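Local coordinates for protein thermospermine synthase (Medicago truncatula, PDB 6BQ6) that probably transfers an aminopropyl group from decarboxylated S-adenosylmethionine to spermidine, yielding thermospermine and methylthioadenosine, at residues L96-M101 / L268-E273; L119-T124 / Q281-E286; V245-H250 / K293-S298. All coordinates share one frame; numbering follows the deposited sequence.

Interaction 1. Residues L96-M101 / L268-E273; sequences LLHHPM and LDLSAE
His98 and Leu268 mark the nearest approach of the two backbones, their CA atoms 6.3 Å apart where the last turn of helix 84-98 meets the chain leading into helix 272-282. Leu268, Asp269 and Leu270 run extended past the helix, and Ser271 then takes the N-cap position, its OG capping the backbone N of Glu274.

The imidazole of His98 carries the contact. With CG anti to the carbonyl carbon and beside the backbone N (chi1 -80°), the ring reaches out to the extended residues. Leu270 covers one face in a CH-pi contact: its CD1 stands 4.2 Å from the centroid of the His98 ring, 25° off the normal, and is displaced toward the CD2 rim. The leucine side chain slides past the ring in the opposite direction, and the same methyl, Leu270 CD1, lies 3.7 Å from Leu97 O. Leu268 instead crosses His98 at about a right angle, its CD2 lying 3.9 Å from His98 CB. Asp269 contributes only backbone here, its N sitting at the ring edge 3.8 Å from His98 CD2. Both His98 and Leu268 touch Ile213, so the end of helix 84-98 and the chain before helix 272-282 meet strand 212-220 of the central sheet of this Rossmann-like domain.

His98 ND1 is hydrogen-bonded to the carbonyl O of Pro94, one turn back in the helix, which implies that ND1 bears a proton. His98 NE2 meets a water in the ring plane at 2.7 Å, and that water accepts from Leu270 N at 3.0 Å. Polar links at both nitrogens, together with the leucine over a face, should fix the rotation of the imidazole, while the bridging water satisfies a backbone N-H that the ring does not reach directly.

Interaction 2. Residues L119-T124 / Q281-E286; sequences LLRHKT and QRIIEE
Ile284 O is gripped side-on by two nitrogens of Arg121, NE at 3.1 Å and NH2 at 3.0 Å, and lies close to the guanidinium plane. Next to it is a single antiparallel beta bridge in which His122 and Ile283 form a non-hydrogen-bonded pair, joining the loop after helix 114-120 to the exit of helix 272-282. The two bonds flanking that pair are nearly straight: Ile284 N donates to Arg121 O at 2.9 Å and Lys123 N to Arg282 O at 2.8 Å.

Ile283 splits its branches between two flat groups. CG2 lies over a face of the Arg121 guanidinium, 3.4 Å from NH2, whereas CG1 lies over the His122 ring, 3.7 Å from its centroid, in a CH-pi contact. A bend at chi3 (57°) turns NE and NH2 of the arginine onto Ile284 O, and its NH1 forms a salt bridge with Glu118. His122 NE2 is hydrogen-bonded to His93, and Arg282 NH1 to His99 O. At the ring's other nitrogen, one water sits 2.8 Å from His122 ND1, donates to Thr124 OG1, itself hydrogen-bonded to Pro102 O, and accepts from Arg282 NH2 at 3.0 Å.

Interaction 3. Residues V245-H250 / K293-S298; sequences VPYSAH and KTFVSS
Tyr247 holds CG between its backbone N and carbonyl carbon (chi1 66°), and Phe295 holds CG anti to its own N (chi1 180°); these two torsions bring the rings together as a T-shaped, edge-to-face pair. Phe295 CE1 stands over the centre of the tyrosine ring, 3.7 Å from Tyr247 CG, with the centroids 5.1 Å apart and the planes at 71°. Val245 extends the apolar patch, its CG1 lying 4.3 Å from Phe295 CZ.

Ser298, at the end of helix 292-298, supplies the polar half. Its O accepts from Ser248 N at 3.0 Å, the donor standing well above the carbonyl plane, and it also meets Tyr247 CA at 3.3 Å in a CA-H...O contact. Ser298 OG lies 3.0 Å from Ser248 O and 3.1 Å from Thr294 O, so one hydroxyl proton has two carbonyls within reach.

Strand 243-251 is an outermost strand, within this chain, of the 3-2-1-4-5-7-6 sheet, the strand order of class I methyltransferase folds, which spermidine synthase relatives share. Val245, Tyr247 and Ala249 pair through their backbones with strand 256-264, while Ser248 turns its N and O the other way, to the helix end. The C-terminal end of the helix thus meets the edge of the sheet at Ser248. Thr294 hydrogen-bonds to Lys303 of the second subunit, and Ser297 to Ser297 and Thr300 of that subunit.

Tyr247 OH is hydrogen-bonded to Cys90 O of helix 84-98, and its ring also meets Trp260. With an alanine here, the edge of Phe295 would probably be left without its aromatic face and Cys90 O without its hydroxyl mate. From side chain to side chain, Tyr247 is about 11 Å from Asp181, the predicted proton acceptor.

How the interactions relate
Followed from the N terminus, the chain passes through helix 84-98 and helix 114-120 and has laid down all seven strands of the central sheet before residues 268-273 return. Interaction 1 closes a loop of 166 residues, interaction 2 one of 156, and interaction 3 a shorter one of 42. All three cross: residues 96-101, 119-124 and 245-250 come in the same order as their partners 268-273, 281-286 and 293-298. Helix 272-282 serves interaction 1 at its start and interaction 2 at its end, where Arg282 joins the two contacts. His98 and Phe295 pack interaction 1 on interaction 3, so the C-terminal helices are tied to early helices and to the sheet edge.

Interaction 1. Residues L96-M101 / L268-E273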
ATOM      1  N   LEU B  96     -14.259  37.457   8.496  1.00 20.77           N
ATOM      2  CA  LEU B  96     -15.523  38.209   8.685  1.00 21.06           C
ATOM      3  C   LEU B  96     -15.553  38.894  10.054  1.00 21.15           C
ATOM      4  O   LEU B  96     -16.054  40.015  10.207  1.00 21.05           O
ATOM      5  CB  LEU B  96     -16.737  37.355   8.502  1.00 21.35           C
ATOM      6  CG  LEU B  96     -17.236  37.261   7.047  1.00 21.57           C
ATOM      7  CD1 LEU B  96     -16.261  36.544   6.125  1.00 20.92           C
ATOM      8  CD2 LEU B  96     -18.606  36.628   7.017  1.00 21.84           C
ATOM      9  N   LEU B  97     -14.979  38.239  11.062  1.00 20.40           N
ATOM     10  CA  LEU B  97     -14.965  38.827  12.374  1.00 21.31           C
ATOM     11  C   LEU B  97     -14.078  40.066  12.500  1.00 21.84           C
ATOM     12  O   LEU B  97     -14.339  40.908  13.332  1.00 24.33           O
ATOM     13  CB  LEU B  97     -14.564  37.775  13.437  1.00 20.97           C
ATOM     14  CG  LEU B  97     -15.555  36.638  13.619  1.00 21.12           C
ATOM     15  CD1 LEU B  97     -14.937  35.488  14.386  1.00 20.70           C
ATOM     16  CD2 LEU B  97     -16.830  37.132  14.329  1.00 22.23           C
ATOM     17  N   HIS B  98     -13.020  40.166  11.718  1.00 21.76           N
ATOM     18  CA  HIS B  98     -12.168  41.303  11.742  1.00 22.51           C
ATOM     19  C   HIS B  98     -12.786  42.458  10.985  1.00 23.55           C
ATOM     20  O   HIS B  98     -12.334  43.596  11.179  1.00 25.91           O
ATOM     21  CB  HIS B  98     -10.800  40.985  11.183  1.00 22.62           C
ATOM     22  CG  HIS B  98      -9.882  40.277  12.157  1.00 22.17           C
ATOM     23  ND1 HIS B  98      -9.949  38.936  12.403  1.00 22.25           N
ATOM     24  CD2 HIS B  98      -8.899  40.754  12.961  1.00 23.29           C
ATOM     25  CE1 HIS B  98      -9.050  38.600  13.313  1.00 23.46           C
ATOM     26  NE2 HIS B  98      -8.376  39.682  13.652  1.00 23.32           N
ATOM     27  N   HIS B  99     -13.794  42.165  10.169  1.00 21.86           N
ATOM     28  CA  HIS B  99     -14.502  43.192   9.424  1.00 24.21           C
ATOM     29  C   HIS B  99     -15.550  43.871  10.308  1.00 25.50           C
ATOM     30  O   HIS B  99     -16.191  43.217  11.147  1.00 25.98           O
ATOM     31  CB  HIS B  99     -15.188  42.552   8.232  1.00 23.68           C
ATOM     32  CG  HIS B  99     -15.533  43.550   7.188  1.00 23.76           C
ATOM     33  ND1 HIS B  99     -16.653  44.336   7.282  1.00 24.09           N
ATOM     34  CD2 HIS B  99     -14.874  43.948   6.075  1.00 23.86           C
ATOM     35  CE1 HIS B  99     -16.690  45.172   6.260  1.00 23.89           C
ATOM     36  NE2 HIS B  99     -15.613  44.972   5.515  1.00 24.39           N
ATOM     37  N   PRO B 100     -15.745  45.194  10.149  1.00 28.50           N
ATOM     38  CA  PRO B 100     -16.702  45.859  11.046  1.00 28.86           C
ATOM     39  C   PRO B 100     -18.167  45.471  10.821  1.00 29.76           C
ATOM     40  O   PRO B 100     -18.946  45.383  11.778  1.00 30.27           O
ATOM     41  CB  PRO B 100     -16.424  47.356  10.796  1.00 30.89           C
ATOM     42  CG  PRO B 100     -15.800  47.425   9.459  1.00 30.85           C
ATOM     43  CD  PRO B 100     -14.957  46.165   9.382  1.00 29.33           C
ATOM     44  N   MET B 101     -18.529  45.206   9.577  1.00 28.87           N
ATOM     45  CA  MET B 101     -19.888  44.829   9.200  1.00 28.66           C
ATOM     46  C   MET B 101     -19.907  44.260   7.771  1.00 26.86           C
ATOM     47  O   MET B 101     -20.147  44.953   6.794  1.00 27.47           O
ATOM     48  CB  MET B 101     -20.813  46.061   9.322  1.00 33.41           C
ATOM     49  CG  MET B 101     -22.294  45.705   9.169  1.00 34.59           C
ATOM     50  SD  MET B 101     -23.241  47.227   9.171  1.00 44.16           S
ATOM     51  CE  MET B 101     -22.740  47.971   7.621  1.00 43.78           C
ATOM     52  N   LEU B 268      -5.627  44.423  11.141  1.00 26.62           N
ATOM     53  CA  LEU B 268      -6.175  43.099  11.501  1.00 27.14           C
ATOM     54  C   LEU B 268      -5.606  42.720  12.873  1.00 30.25           C
ATOM     55  O   LEU B 268      -4.687  41.919  12.974  1.00 33.66           O
ATOM     56  CB  LEU B 268      -5.777  42.081  10.464  1.00 25.94           C
ATOM     57  CG  LEU B 268      -6.277  42.274   9.029  1.00 24.80           C
ATOM     58  CD1 LEU B 268      -5.413  41.466   8.072  1.00 24.57           C
ATOM     59  CD2 LEU B 268      -7.728  41.851   8.951  1.00 24.24           C
ATOM     60  N   ASP B 269      -6.174  43.287  13.913  1.00 31.97           N
ATOM     61  CA  ASP B 269      -5.564  43.225  15.237  1.00 34.18           C
ATOM     62  C   ASP B 269      -6.696  43.305  16.224  1.00 34.21           C
ATOM     63  O   ASP B 269      -7.131  44.382  16.611  1.00 38.89           O
ATOM     64  CB  ASP B 269      -4.574  44.383  15.455  1.00 37.44           C
ATOM     65  CG  ASP B 269      -5.258  45.771  15.485  1.00 43.62           C
ATOM     66  OD1 ASP B 269      -6.318  45.954  14.821  1.00 49.00           O
ATOM     67  OD2 ASP B 269      -4.751  46.690  16.187  1.00 48.70           O
ATOM     68  N   LEU B 270      -7.248  42.167  16.542  1.00 32.46           N
ATOM     69  CA  LEU B 270      -8.273  42.057  17.536  1.00 31.67           C
ATOM     70  C   LEU B 270      -7.826  41.075  18.568  1.00 31.90           C
ATOM     71  O   LEU B 270      -7.128  40.090  18.280  1.00 31.13           O
ATOM     72  CB  LEU B 270      -9.574  41.615  16.911  1.00 32.53           C
ATOM     73  CG  LEU B 270     -10.255  42.667  16.047  1.00 32.68           C
ATOM     74  CD1 LEU B 270     -11.517  42.048  15.506  1.00 33.79           C
ATOM     75  CD2 LEU B 270     -10.575  43.934  16.834  1.00 35.19           C
ATOM     76  N   SER B 271      -8.249  41.328  19.795  1.00 31.55           N
ATOM     77  CA  SER B 271      -7.925  40.432  20.873  1.00 30.93           C
ATOM     78  C   SER B 271      -8.860  39.220  20.810  1.00 28.68           C
ATOM     79  O   SER B 271      -9.940  39.271  20.227  1.00 28.47           O
ATOM     80  CB  SER B 271      -8.108  41.165  22.233  1.00 30.67           C
ATOM     81  OG  SER B 271      -9.474  41.447  22.471  1.00 32.15           O
ATOM     82  N   ALA B 272      -8.447  38.169  21.499  1.00 26.99           N
ATOM     83  CA  ALA B 272      -9.296  37.008  21.723  1.00 26.29           C
ATOM     84  C   ALA B 272     -10.673  37.391  22.209  1.00 27.77           C
ATOM     85  O   ALA B 272     -11.673  36.950  21.691  1.00 25.85           O
ATOM     86  CB  ALA B 272      -8.648  36.057  22.696  1.00 25.82           C
ATOM     87  N   GLU B 273     -10.743  38.252  23.210  1.00 29.75           N
ATOM     88  CA  GLU B 273     -12.045  38.544  23.777  1.00 30.00           C
ATOM     89  C   GLU B 273     -12.930  39.330  22.840  1.00 29.44           C
ATOM     90  O   GLU B 273     -14.115  39.093  22.813  1.00 29.26           O
ATOM     91  CB  GLU B 273     -11.916  39.286  25.109  1.00 31.20           C
ATOM     92  CG  GLU B 273     -11.281  38.487  26.225  1.00 32.57           C
ATOM     93  CD  GLU B 273      -9.792  38.333  26.101  1.00 32.11           C
ATOM     94  OE1 GLU B 273      -9.138  39.067  25.332  1.00 32.87           O
ATOM     95  OE2 GLU B 273      -9.225  37.447  26.744  1.00 37.07           O
TER
HETATM   96  O   HOH W   1      -6.461  39.425  15.575  1.00 36.41           O

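Interaction 2. Residues L119-T124 / Q281-E286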
ATOM      1  N   LEU B 119     -20.117  31.133   5.938  1.00 19.31           N
ATOM      2  CA  LEU B 119     -20.424  32.531   5.670  1.00 18.97           C
ATOM      3  C   LEU B 119     -21.865  32.897   6.009  1.00 19.96           C
ATOM      4  O   LEU B 119     -22.105  33.931   6.606  1.00 19.82           O
ATOM      5  CB  LEU B 119     -20.195  32.874   4.215  1.00 18.40           C
ATOM      6  CG  LEU B 119     -18.708  32.932   3.801  1.00 19.10           C
ATOM      7  CD1 LEU B 119     -18.496  32.712   2.312  1.00 19.47           C
ATOM      8  CD2 LEU B 119     -18.056  34.206   4.270  1.00 19.73           C
ATOM      9  N   LEU B 120     -22.777  32.012   5.663  1.00 20.23           N
ATOM     10  CA  LEU B 120     -24.224  32.264   5.887  1.00 21.61           C
ATOM     11  C   LEU B 120     -24.653  32.184   7.355  1.00 22.45           C
ATOM     12  O   LEU B 120     -25.749  32.577   7.707  1.00 22.97           O
ATOM     13  CB  LEU B 120     -25.037  31.287   5.036  1.00 22.35           C
ATOM     14  CG  LEU B 120     -24.903  31.604   3.522  1.00 22.67           C
ATOM     15  CD1 LEU B 120     -25.368  30.399   2.731  1.00 23.49           C
ATOM     16  CD2 LEU B 120     -25.679  32.823   3.030  1.00 22.85           C
ATOM     17  N   ARG B 121     -23.801  31.656   8.223  1.00 21.04           N
ATOM     18  CA  ARG B 121     -23.999  31.760   9.664  1.00 22.44           C
ATOM     19  C   ARG B 121     -23.890  33.172  10.191  1.00 22.66           C
ATOM     20  O   ARG B 121     -24.331  33.424  11.289  1.00 25.92           O
ATOM     21  CB  ARG B 121     -23.051  30.831  10.433  1.00 22.50           C
ATOM     22  CG  ARG B 121     -23.319  29.361  10.124  1.00 23.17           C
ATOM     23  CD  ARG B 121     -22.333  28.425  10.833  1.00 23.94           C
ATOM     24  NE  ARG B 121     -22.351  28.615  12.279  1.00 24.19           N
ATOM     25  CZ  ARG B 121     -21.311  28.473  13.106  1.00 25.62           C
ATOM     26  NH1 ARG B 121     -20.106  28.173  12.678  1.00 24.31           N
ATOM     27  NH2 ARG B 121     -21.478  28.693  14.384  1.00 26.06           N
ATOM     28  N   HIS B 122     -23.256  34.083   9.448  1.00 22.33           N
ATOM     29  CA  HIS B 122     -23.132  35.458   9.868  1.00 22.78           C
ATOM     30  C   HIS B 122     -24.384  36.235   9.594  1.00 23.75           C
ATOM     31  O   HIS B 122     -24.773  36.399   8.455  1.00 23.27           O
ATOM     32  CB  HIS B 122     -21.939  36.081   9.169  1.00 22.68           C
ATOM     33  CG  HIS B 122     -20.639  35.647   9.754  1.00 21.40           C
ATOM     34  ND1 HIS B 122     -19.872  36.484  10.530  1.00 21.31           N
ATOM     35  CD2 HIS B 122     -19.948  34.484   9.642  1.00 21.35           C
ATOM     36  CE1 HIS B 122     -18.770  35.849  10.904  1.00 22.10           C
ATOM     37  NE2 HIS B 122     -18.801  34.634  10.388  1.00 20.77           N
ATOM     38  N   LYS B 123     -24.989  36.792  10.649  1.00 25.81           N
ATOM     39  CA  LYS B 123     -26.213  37.571  10.438  1.00 26.27           C
ATOM     40  C   LYS B 123     -26.038  38.863   9.669  1.00 26.28           C
ATOM     41  O   LYS B 123     -27.021  39.359   9.118  1.00 27.10           O
ATOM     42  CB  LYS B 123     -26.915  37.836  11.787  1.00 29.09           C
ATOM     43  CG  LYS B 123     -27.459  36.558  12.339  1.00 30.66           C
ATOM     44  CD  LYS B 123     -27.991  36.725  13.755  1.00 34.47           C
ATOM     45  CE  LYS B 123     -26.879  36.900  14.775  1.00 35.69           C
ATOM     46  NZ  LYS B 123     -27.412  36.753  16.183  1.00 37.69           N
ATOM     47  N   THR B 124     -24.812  39.406   9.618  1.00 24.63           N
ATOM     48  CA  THR B 124     -24.554  40.615   8.844  1.00 24.45           C
ATOM     49  C   THR B 124     -24.677  40.413   7.331  1.00 23.76           C
ATOM     50  O   THR B 124     -24.908  41.366   6.552  1.00 22.64           O
ATOM     51  CB  THR B 124     -23.143  41.190   9.177  1.00 24.85           C
ATOM     52  OG1 THR B 124     -22.132  40.226   8.856  1.00 24.12           O
ATOM     53  CG2 THR B 124     -23.013  41.493  10.660  1.00 25.87           C
ATOM     54  N   GLN B 281     -22.204  37.956  19.051  1.00 29.98           N
ATOM     55  CA  GLN B 281     -23.166  38.902  18.489  1.00 33.12           C
ATOM     56  C   GLN B 281     -23.597  38.516  17.082  1.00 33.79           C
ATOM     57  O   GLN B 281     -24.757  38.674  16.720  1.00 35.39           O
ATOM     58  CB  GLN B 281     -22.610  40.342  18.499  1.00 35.55           C
ATOM     59  CG  GLN B 281     -23.646  41.404  18.095  1.00 39.61           C
ATOM     60  CD  GLN B 281     -24.792  41.513  19.101  1.00 43.00           C
ATOM     61  OE1 GLN B 281     -24.561  41.877  20.260  1.00 49.45           O
ATOM     62  NE2 GLN B 281     -26.021  41.136  18.693  1.00 43.48           N
ATOM     63  N   ARG B 282     -22.656  38.023  16.272  1.00 31.34           N
ATOM     64  CA  ARG B 282     -22.854  37.968  14.832  1.00 31.47           C
ATOM     65  C   ARG B 282     -23.095  36.608  14.214  1.00 30.71           C
ATOM     66  O   ARG B 282     -23.735  36.494  13.178  1.00 30.40           O
ATOM     67  CB  ARG B 282     -21.646  38.537  14.143  1.00 31.50           C
ATOM     68  CG  ARG B 282     -21.379  39.981  14.415  1.00 33.10           C
ATOM     69  CD  ARG B 282     -20.262  40.284  13.479  1.00 33.46           C
ATOM     70  NE  ARG B 282     -19.491  41.434  13.775  1.00 34.49           N
ATOM     71  CZ  ARG B 282     -18.468  41.831  13.015  1.00 35.10           C
ATOM     72  NH1 ARG B 282     -17.745  42.880  13.344  1.00 36.60           N
ATOM     73  NH2 ARG B 282     -18.145  41.133  11.930  1.00 32.60           N
ATOM     74  N   ILE B 283     -22.588  35.567  14.857  1.00 27.61           N
ATOM     75  CA  ILE B 283     -22.657  34.253  14.261  1.00 27.85           C
ATOM     76  C   ILE B 283     -23.758  33.440  14.923  1.00 28.72           C
ATOM     77  O   ILE B 283     -23.832  33.355  16.169  1.00 29.97           O
ATOM     78  CB  ILE B 283     -21.328  33.513  14.428  1.00 27.44           C
ATOM     79  CG1 ILE B 283     -20.207  34.257  13.706  1.00 26.97           C
ATOM     80  CG2 ILE B 283     -21.500  32.076  13.942  1.00 27.43           C
ATOM     81  CD1 ILE B 283     -18.824  33.605  13.909  1.00 26.30           C
ATOM     82  N   ILE B 284     -24.590  32.847  14.093  1.00 30.13           N
ATOM     83  CA  ILE B 284     -25.665  31.911  14.500  1.00 32.67           C
ATOM     84  C   ILE B 284     -25.049  30.606  15.009  1.00 34.27           C
ATOM     85  O   ILE B 284     -24.186  30.022  14.341  1.00 34.20           O
ATOM     86  CB  ILE B 284     -26.598  31.611  13.297  1.00 34.48           C
ATOM     87  CG1 ILE B 284     -27.296  32.896  12.840  1.00 36.21           C
ATOM     88  CG2 ILE B 284     -27.649  30.544  13.620  1.00 35.17           C
ATOM     89  CD1 ILE B 284     -28.032  32.737  11.510  1.00 38.09           C
ATOM     90  N   GLU B 285     -25.477  30.156  16.191  1.00 36.93           N
ATOM     91  CA  GLU B 285     -24.911  28.960  16.845  1.00 37.45           C
ATOM     92  C   GLU B 285     -23.423  29.102  17.228  1.00 35.39           C
ATOM     93  O   GLU B 285     -22.720  30.040  16.844  1.00 33.00           O
ATOM     94  CB  GLU B 285     -25.129  27.700  16.010  1.00 42.18           C
ATOM     95  CG  GLU B 285     -26.587  27.322  15.839  1.00 49.12           C
ATOM     96  CD  GLU B 285     -26.771  25.866  15.444  1.00 55.76           C
ATOM     97  OE1 GLU B 285     -27.013  25.621  14.236  1.00 63.14           O
ATOM     98  OE2 GLU B 285     -26.667  24.972  16.333  1.00 58.18           O
ATOM     99  N   GLU B 286     -22.976  28.160  18.047  1.00 34.09           N
ATOM    100  CA  GLU B 286     -21.615  28.145  18.556  1.00 34.21           C
ATOM    101  C   GLU B 286     -20.719  27.526  17.510  1.00 29.50           C
ATOM    102  O   GLU B 286     -21.052  26.495  16.966  1.00 28.58           O
ATOM    103  CB  GLU B 286     -21.524  27.270  19.802  1.00 37.51           C
ATOM    104  CG  GLU B 286     -21.830  28.011  21.084  1.00 42.94           C
ATOM    105  CD  GLU B 286     -20.537  28.496  21.729  1.00 49.29           C
ATOM    106  OE1 GLU B 286     -20.239  29.704  21.538  1.00 54.18           O
ATOM    107  OE2 GLU B 286     -19.809  27.663  22.382  1.00 48.38           O
TER
HETATM  108  O   HOH W   2     -20.117  39.230  10.618  1.00 23.87           O

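Interaction 3. Residues V245-H250 / K293-S298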
ATOM      1  N   VAL B 245      -1.786  38.555   7.738  1.00 20.08           N
ATOM      2  CA  VAL B 245      -1.790  37.697   8.935  1.00 20.51           C
ATOM      3  C   VAL B 245      -1.917  36.238   8.525  1.00 20.68           C
ATOM      4  O   VAL B 245      -2.988  35.801   8.192  1.00 19.16           O
ATOM      5  CB  VAL B 245      -2.920  38.108   9.923  1.00 20.61           C
ATOM      6  CG1 VAL B 245      -2.979  37.167  11.122  1.00 21.51           C
ATOM      7  CG2 VAL B 245      -2.799  39.554  10.392  1.00 22.14           C
ATOM      8  N   PRO B 246      -0.807  35.477   8.570  1.00 20.75           N
ATOM      9  CA  PRO B 246      -0.824  34.058   8.276  1.00 19.72           C
ATOM     10  C   PRO B 246      -1.206  33.313   9.549  1.00 19.08           C
ATOM     11  O   PRO B 246      -0.870  33.756  10.671  1.00 19.72           O
ATOM     12  CB  PRO B 246       0.624  33.751   7.875  1.00 20.19           C
ATOM     13  CG  PRO B 246       1.423  34.726   8.649  1.00 21.01           C
ATOM     14  CD  PRO B 246       0.575  35.976   8.773  1.00 21.46           C
ATOM     15  N   TYR B 247      -1.949  32.243   9.356  1.00 18.32           N
ATOM     16  CA  TYR B 247      -2.404  31.432  10.487  1.00 18.06           C
ATOM     17  C   TYR B 247      -2.635  30.011  10.086  1.00 17.68           C
ATOM     18  O   TYR B 247      -2.720  29.679   8.894  1.00 17.02           O
ATOM     19  CB  TYR B 247      -3.620  32.071  11.151  1.00 18.09           C
ATOM     20  CG  TYR B 247      -4.868  32.138  10.333  1.00 17.14           C
ATOM     21  CD1 TYR B 247      -5.041  33.126   9.398  1.00 17.71           C
ATOM     22  CD2 TYR B 247      -5.935  31.285  10.592  1.00 17.08           C
ATOM     23  CE1 TYR B 247      -6.214  33.218   8.676  1.00 17.50           C
ATOM     24  CE2 TYR B 247      -7.127  31.391   9.881  1.00 17.34           C
ATOM     25  CZ  TYR B 247      -7.267  32.366   8.958  1.00 17.35           C
ATOM     26  OH  TYR B 247      -8.394  32.459   8.177  1.00 18.28           O
ATOM     27  N   SER B 248      -2.604  29.109  11.058  1.00 17.40           N
ATOM     28  CA  SER B 248      -2.645  27.691  10.745  1.00 17.34           C
ATOM     29  C   SER B 248      -3.321  26.847  11.808  1.00 17.46           C
ATOM     30  O   SER B 248      -3.489  27.285  12.956  1.00 18.35           O
ATOM     31  CB  SER B 248      -1.218  27.188  10.477  1.00 18.45           C
ATOM     32  OG  SER B 248      -0.412  27.266  11.660  1.00 18.99           O
ATOM     33  N   ALA B 249      -3.687  25.638  11.439  1.00 16.91           N
ATOM     34  CA  ALA B 249      -4.362  24.720  12.361  1.00 17.49           C
ATOM     35  C   ALA B 249      -4.258  23.333  11.829  1.00 18.16           C
ATOM     36  O   ALA B 249      -4.273  23.118  10.643  1.00 18.36           O
ATOM     37  CB  ALA B 249      -5.833  25.123  12.488  1.00 18.39           C
ATOM     38  N   HIS B 250      -4.192  22.369  12.733  1.00 18.52           N
ATOM     39  CA  HIS B 250      -4.175  20.976  12.318  1.00 19.14           C
ATOM     40  C   HIS B 250      -5.506  20.469  11.829  1.00 19.86           C
ATOM     41  O   HIS B 250      -6.530  20.691  12.485  1.00 19.35           O
ATOM     42  CB  HIS B 250      -3.778  20.144  13.543  1.00 19.77           C
ATOM     43  CG  HIS B 250      -3.565  18.672  13.263  1.00 20.52           C
ATOM     44  ND1 HIS B 250      -4.282  17.692  13.897  1.00 20.54           N
ATOM     45  CD2 HIS B 250      -2.744  18.034  12.404  1.00 21.33           C
ATOM     46  CE1 HIS B 250      -3.937  16.509  13.426  1.00 21.08           C
ATOM     47  NE2 HIS B 250      -2.994  16.693  12.519  1.00 20.97           N
ATOM     48  N   LYS B 293      -9.354  32.744  21.509  1.00 22.14           N
ATOM     49  CA  LYS B 293      -8.052  32.216  21.913  1.00 23.56           C
ATOM     50  C   LYS B 293      -7.457  31.284  20.863  1.00 21.81           C
ATOM     51  O   LYS B 293      -6.245  31.296  20.589  1.00 21.50           O
ATOM     52  CB  LYS B 293      -8.128  31.478  23.255  1.00 25.84           C
ATOM     53  CG  LYS B 293      -8.042  32.347  24.503  1.00 29.84           C
ATOM     54  CD  LYS B 293      -7.911  31.367  25.678  1.00 32.48           C
ATOM     55  CE  LYS B 293      -7.810  32.043  27.019  1.00 36.99           C
ATOM     56  NZ  LYS B 293      -7.382  31.029  28.033  1.00 38.99           N
ATOM     57  N   THR B 294      -8.322  30.504  20.242  1.00 20.89           N
ATOM     58  CA  THR B 294      -7.893  29.609  19.165  1.00 20.44           C
ATOM     59  C   THR B 294      -7.297  30.385  18.015  1.00 20.21           C
ATOM     60  O   THR B 294      -6.223  30.023  17.491  1.00 19.54           O
ATOM     61  CB  THR B 294      -9.026  28.687  18.679  1.00 20.90           C
ATOM     62  OG1 THR B 294      -9.596  27.967  19.778  1.00 20.62           O
ATOM     63  CG2 THR B 294      -8.497  27.644  17.697  1.00 21.32           C
ATOM     64  N   PHE B 295      -7.967  31.472  17.604  1.00 19.95           N
ATOM     65  CA  PHE B 295      -7.418  32.267  16.527  1.00 19.71           C
ATOM     66  C   PHE B 295      -6.087  32.903  16.878  1.00 20.34           C
ATOM     67  O   PHE B 295      -5.152  32.902  16.056  1.00 20.60           O
ATOM     68  CB  PHE B 295      -8.411  33.334  16.028  1.00 20.05           C
ATOM     69  CG  PHE B 295      -7.828  34.129  14.934  1.00 20.36           C
ATOM     70  CD1 PHE B 295      -7.628  33.513  13.715  1.00 19.77           C
ATOM     71  CD2 PHE B 295      -7.290  35.378  15.159  1.00 21.27           C
ATOM     72  CE1 PHE B 295      -6.947  34.152  12.688  1.00 20.42           C
ATOM     73  CE2 PHE B 295      -6.623  36.034  14.124  1.00 21.10           C
ATOM     74  CZ  PHE B 295      -6.463  35.405  12.899  1.00 20.92           C
ATOM     75  N   VAL B 296      -5.963  33.423  18.091  1.00 21.59           N
ATOM     76  CA  VAL B 296      -4.701  34.044  18.509  1.00 23.41           C
ATOM     77  C   VAL B 296      -3.596  33.006  18.505  1.00 23.13           C
ATOM     78  O   VAL B 296      -2.517  33.303  18.000  1.00 24.39           O
ATOM     79  CB  VAL B 296      -4.834  34.767  19.862  1.00 25.32           C
ATOM     80  CG1 VAL B 296      -3.448  35.065  20.465  1.00 26.98           C
ATOM     81  CG2 VAL B 296      -5.700  35.996  19.658  1.00 26.81           C
ATOM     82  N   SER B 297      -3.896  31.796  18.973  1.00 23.03           N
ATOM     83  CA  SER B 297      -2.930  30.669  18.956  1.00 23.89           C
ATOM     84  C   SER B 297      -2.549  30.309  17.505  1.00 22.97           C
ATOM     85  O   SER B 297      -1.359  30.219  17.159  1.00 22.23           O
ATOM     86  CB  SER B 297      -3.541  29.433  19.632  1.00 25.37           C
ATOM     87  OG  SER B 297      -2.595  28.328  19.563  1.00 27.03           O
ATOM     88  N   SER B 298      -3.562  30.192  16.649  1.00 21.82           N
ATOM     89  CA  SER B 298      -3.356  29.887  15.219  1.00 21.39           C
ATOM     90  C   SER B 298      -2.487  30.888  14.523  1.00 20.28           C
ATOM     91  O   SER B 298      -1.731  30.521  13.608  1.00 19.48           O
ATOM     92  CB  SER B 298      -4.676  29.813  14.440  1.00 23.62           C
ATOM     93  OG  SER B 298      -5.367  28.632  14.867  1.00 29.38           O
TER